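Local structure of chitin deacetylase (Bombyx mori, 5ZNT) at residues K65-K73 with K320-V331. The protein removes acetyl groups from the N-acetylglucosamine residues of chitin, a zinc-dependent hydrolysis that yields chitosan and acetate. Sequence-based numbering, arbitrary orientation.
Sequences KNPNGCDIK and KNFEPWREKCSV
The disulfide Cys-70–Cys-329 ties the loop leading into strand 75-78 of the deacetylase domain's parallel sheet to the segment after helix 316-319, 2.0 Å between the two SG atoms, chi3 -99°. Beside this bridge, Cys-329 O takes two donors from opposite faces of its carbonyl plane: Asp-71 N, 3.0 Å away, and Lys-73 NZ. That ammonium also bonds Asp-71 O and a water, and weakly Lys-328 O, oxygens that probably steady its charge. Ser-330 OG donates to Asp-71 OD2 from above the carboxylate plane, while Lys-65 NZ forms a salt bridge to Asp-71 OD1, 2.7 Å away, on the syn side but tilted out of plane. With alanine at Asp-71, the Lys-65 ammonium would probably lose its carboxylate partner, keeping Gly-62 O, and the Ser-330 hydroxyl this acceptor. Earlier in the loop, Asn-68 OD1 closes an Asx turn onto Cys-70 N; with CG between backbone N and carbonyl carbon (chi1 61°), ND2 faces Trp-325 O, a weak bond, and bonds better to a water that donates to Phe-322 O. Arg-326 lays one guanidinium face over Cys-70 SG; its NH1 bonds Lys-320 O at 3.1 Å and, weakly, Asn-68 O at 2.9 Å.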
loop_
_atom_site.group_PDB
_atom_site.type_symbol
_atom_site.label_atom_id
_atom_site.label_comp_id
_atom_site.label_asym_id
_atom_site.label_seq_id
_atom_site.Cartn_x
_atom_site.Cartn_y
_atom_site.Cartn_z
ATOM N N LYS A 65 -15.469 -2.564 -12.328
ATOM C CA LYS A 65 -14.663 -3.637 -12.897
ATOM C C LYS A 65 -13.551 -3.059 -13.752
ATOM O O LYS A 65 -13.763 -2.080 -14.468
ATOM C CB LYS A 65 -15.502 -4.581 -13.777
ATOM C CG LYS A 65 -16.818 -4.998 -13.184
ATOM C CD LYS A 65 -16.695 -6.305 -12.454
ATOM C CE LYS A 65 -18.076 -6.856 -12.105
ATOM N NZ LYS A 65 -17.922 -7.882 -11.075
ATOM N N ASN A 66 -12.380 -3.686 -13.684
ATOM C CA ASN A 66 -11.258 -3.375 -14.562
ATOM C C ASN A 66 -11.555 -3.871 -15.981
ATOM O O ASN A 66 -12.517 -4.602 -16.193
ATOM C CB ASN A 66 -9.995 -4.037 -14.032
ATOM C CG ASN A 66 -9.399 -3.283 -12.864
ATOM O OD1 ASN A 66 -9.442 -2.053 -12.823
ATOM N ND2 ASN A 66 -8.825 -4.013 -11.928
ATOM N N PRO A 67 -10.727 -3.505 -16.969
ATOM C CA PRO A 67 -10.999 -3.954 -18.353
ATOM C C PRO A 67 -10.964 -5.462 -18.534
ATOM O O PRO A 67 -11.448 -5.946 -19.566
ATOM C CB PRO A 67 -9.893 -3.271 -19.170
ATOM C CG PRO A 67 -9.532 -2.050 -18.370
ATOM C CD PRO A 67 -9.649 -2.502 -16.926
ATOM N N ASN A 68 -10.428 -6.222 -17.572
ATOM C CA ASN A 68 -10.451 -7.679 -17.621
ATOM C C ASN A 68 -11.739 -8.265 -17.066
ATOM O O ASN A 68 -11.826 -9.484 -16.905
ATOM C CB ASN A 68 -9.250 -8.263 -16.854
ATOM C CG ASN A 68 -9.253 -7.881 -15.384
ATOM O OD1 ASN A 68 -10.152 -7.186 -14.909
ATOM N ND2 ASN A 68 -8.248 -8.342 -14.653
ATOM N N GLY A 69 -12.720 -7.430 -16.729
ATOM C CA GLY A 69 -13.954 -7.916 -16.157
ATOM C C GLY A 69 -13.933 -8.168 -14.656
ATOM O O GLY A 69 -14.974 -8.532 -14.098
ATOM N N CYS A 70 -12.795 -7.995 -13.984
ATOM C CA CYS A 70 -12.700 -8.297 -12.556
ATOM C C CYS A 70 -12.922 -7.042 -11.710
ATOM O O CYS A 70 -12.617 -5.923 -12.133
ATOM C CB CYS A 70 -11.335 -8.909 -12.221
ATOM S SG CYS A 70 -10.985 -10.496 -13.109
ATOM N N ASP A 71 -13.419 -7.253 -10.483
ATOM C CA ASP A 71 -13.613 -6.154 -9.543
ATOM C C ASP A 71 -12.304 -5.400 -9.325
ATOM O O ASP A 71 -11.232 -5.995 -9.250
ATOM C CB ASP A 71 -14.124 -6.688 -8.203
ATOM C CG ASP A 71 -15.503 -7.330 -8.318
ATOM O OD1 ASP A 71 -16.327 -6.862 -9.120
ATOM O OD2 ASP A 71 -15.763 -8.283 -7.583
ATOM N N ILE A 72 -12.399 -4.073 -9.240
ATOM C CA ILE A 72 -11.229 -3.279 -8.878
ATOM C C ILE A 72 -10.729 -3.716 -7.501
ATOM O O ILE A 72 -11.506 -4.139 -6.638
ATOM C CB ILE A 72 -11.542 -1.774 -8.901
ATOM C CG1 ILE A 72 -12.662 -1.409 -7.929
ATOM C CG2 ILE A 72 -11.937 -1.340 -10.299
ATOM C CD1 ILE A 72 -12.825 0.138 -7.823
ATOM N N LYS A 73 -9.416 -3.652 -7.308
ATOM C CA LYS A 73 -8.793 -4.130 -6.079
ATOM C C LYS A 73 -7.936 -3.029 -5.475
ATOM O O LYS A 73 -7.304 -2.252 -6.196
ATOM C CB LYS A 73 -7.916 -5.361 -6.315
ATOM C CG LYS A 73 -8.629 -6.555 -6.977
ATOM C CD LYS A 73 -9.833 -7.023 -6.136
ATOM C CE LYS A 73 -10.273 -8.428 -6.595
ATOM N NZ LYS A 73 -10.503 -8.457 -8.080
ATOM N N LYS A 320 -5.678 -8.329 -20.458
ATOM C CA LYS A 320 -7.023 -8.857 -20.248
ATOM C C LYS A 320 -7.013 -10.291 -19.741
ATOM O O LYS A 320 -7.940 -10.700 -19.036
ATOM C CB LYS A 320 -7.826 -8.792 -21.548
ATOM C CG LYS A 320 -8.368 -7.419 -21.858
ATOM C CD LYS A 320 -9.106 -7.385 -23.201
ATOM C CE LYS A 320 -8.148 -7.693 -24.364
ATOM N NZ LYS A 320 -8.763 -7.499 -25.711
ATOM N N ASN A 321 -6.000 -11.079 -20.101
ATOM C CA ASN A 321 -5.954 -12.475 -19.684
ATOM C C ASN A 321 -4.758 -12.769 -18.786
ATOM O O ASN A 321 -4.411 -13.936 -18.584
ATOM C CB ASN A 321 -5.957 -13.402 -20.908
ATOM C CG ASN A 321 -4.940 -12.991 -21.951
ATOM O OD1 ASN A 321 -3.733 -13.050 -21.718
ATOM N ND2 ASN A 321 -5.425 -12.537 -23.099
ATOM N N PHE A 322 -4.128 -11.730 -18.237
ATOM C CA PHE A 322 -3.030 -11.894 -17.286
ATOM C C PHE A 322 -3.560 -12.524 -16.000
ATOM O O PHE A 322 -4.371 -11.919 -15.286
ATOM C CB PHE A 322 -2.394 -10.532 -17.027
ATOM C CG PHE A 322 -1.093 -10.590 -16.290
ATOM C CD1 PHE A 322 -0.141 -11.551 -16.601
ATOM C CD2 PHE A 322 -0.815 -9.667 -15.281
ATOM C CE1 PHE A 322 1.077 -11.588 -15.926
ATOM C CE2 PHE A 322 0.396 -9.691 -14.605
ATOM C CZ PHE A 322 1.346 -10.651 -14.923
ATOM N N GLU A 323 -3.121 -13.749 -15.707
ATOM C CA GLU A 323 -3.720 -14.510 -14.614
ATOM C C GLU A 323 -3.545 -13.875 -13.235
ATOM O O GLU A 323 -4.517 -13.901 -12.460
ATOM C CB GLU A 323 -3.176 -15.946 -14.605
ATOM C CG GLU A 323 -3.789 -16.840 -15.683
ATOM C CD GLU A 323 -5.319 -16.768 -15.719
ATOM O OE1 GLU A 323 -5.967 -16.866 -14.646
ATOM O OE2 GLU A 323 -5.879 -16.601 -16.826
ATOM N N PRO A 324 -2.384 -13.319 -12.855
ATOM C CA PRO A 324 -2.297 -12.720 -11.508
ATOM C C PRO A 324 -3.320 -11.626 -11.284
ATOM O O PRO A 324 -3.846 -11.499 -10.172
ATOM C CB PRO A 324 -0.856 -12.191 -11.455
ATOM C CG PRO A 324 -0.093 -13.119 -12.393
ATOM C CD PRO A 324 -1.062 -13.365 -13.516
ATOM N N TRP A 325 -3.653 -10.852 -12.318
ATOM C CA TRP A 325 -4.661 -9.810 -12.169
ATOM C C TRP A 325 -6.087 -10.353 -12.130
ATOM O O TRP A 325 -7.025 -9.578 -11.886
ATOM C CB TRP A 325 -4.518 -8.783 -13.290
ATOM C CG TRP A 325 -3.292 -7.914 -13.163
ATOM C CD1 TRP A 325 -2.258 -8.066 -12.284
ATOM C CD2 TRP A 325 -2.984 -6.756 -13.946
ATOM N NE1 TRP A 325 -1.326 -7.064 -12.470
ATOM C CE2 TRP A 325 -1.754 -6.245 -13.477
ATOM C CE3 TRP A 325 -3.630 -6.104 -14.996
ATOM C CZ2 TRP A 325 -1.163 -5.113 -14.020
ATOM C CZ3 TRP A 325 -3.037 -4.983 -15.536
ATOM C CH2 TRP A 325 -1.810 -4.505 -15.059
ATOM N N ARG A 326 -6.281 -11.650 -12.363
ATOM C CA ARG A 326 -7.602 -12.260 -12.320
ATOM C C ARG A 326 -7.815 -13.106 -11.071
ATOM O O ARG A 326 -8.885 -13.701 -10.927
ATOM C CB ARG A 326 -7.833 -13.126 -13.573
ATOM C CG ARG A 326 -7.528 -12.429 -14.898
ATOM C CD ARG A 326 -7.979 -13.268 -16.094
ATOM N NE ARG A 326 -9.378 -13.621 -15.912
ATOM C CZ ARG A 326 -10.393 -12.934 -16.424
ATOM N NH1 ARG A 326 -10.161 -11.871 -17.197
ATOM N NH2 ARG A 326 -11.638 -13.321 -16.168
ATOM N N GLU A 327 -6.827 -13.198 -10.175
ATOM C CA GLU A 327 -7.039 -13.913 -8.914
ATOM C C GLU A 327 -8.176 -13.253 -8.145
ATOM O O GLU A 327 -8.258 -12.017 -8.068
ATOM C CB GLU A 327 -5.764 -13.938 -8.061
ATOM C CG GLU A 327 -4.543 -14.588 -8.725
ATOM C CD GLU A 327 -3.240 -14.302 -7.961
ATOM O OE1 GLU A 327 -3.320 -13.840 -6.801
ATOM O OE2 GLU A 327 -2.138 -14.523 -8.523
ATOM N N LYS A 328 -9.078 -14.073 -7.614
ATOM C CA LYS A 328 -10.265 -13.584 -6.924
ATOM C C LYS A 328 -10.942 -12.499 -7.759
ATOM O O LYS A 328 -11.181 -11.375 -7.312
ATOM C CB LYS A 328 -9.916 -13.098 -5.514
ATOM C CG LYS A 328 -9.404 -14.222 -4.624
ATOM C CD LYS A 328 -9.157 -13.758 -3.206
ATOM C CE LYS A 328 -7.712 -13.970 -2.808
ATOM N NZ LYS A 328 -7.543 -13.808 -1.336
ATOM N N CYS A 329 -11.248 -12.886 -9.003
ATOM C CA CYS A 329 -11.748 -11.955 -10.004
ATOM C C CYS A 329 -12.974 -11.207 -9.501
ATOM O O CYS A 329 -12.968 -9.974 -9.385
ATOM C CB CYS A 329 -12.068 -12.705 -11.305
ATOM S SG CYS A 329 -12.623 -11.636 -12.653
ATOM N N SER A 330 -14.042 -11.936 -9.209
ATOM C CA SER A 330 -15.311 -11.327 -8.824
ATOM C C SER A 330 -15.935 -12.233 -7.763
ATOM O O SER A 330 -16.860 -13.004 -8.027
ATOM C CB SER A 330 -16.229 -11.137 -10.026
ATOM O OG SER A 330 -17.083 -10.026 -9.802
ATOM N N VAL A 331 -15.401 -12.134 -6.545
ATOM C CA VAL A 331 -15.769 -13.058 -5.485
ATOM C C VAL A 331 -17.153 -12.713 -4.961
ATOM O O VAL A 331 -17.450 -11.553 -4.640
ATOM C CB VAL A 331 -14.721 -13.024 -4.362
ATOM C CG1 VAL A 331 -15.135 -13.937 -3.208
ATOM C CG2 VAL A 331 -13.380 -13.445 -4.917
HETATM O O HOH W 1 -6.267 -9.774 -16.101
HETATM O O HOH W 2 -8.245 -9.506 -9.405
#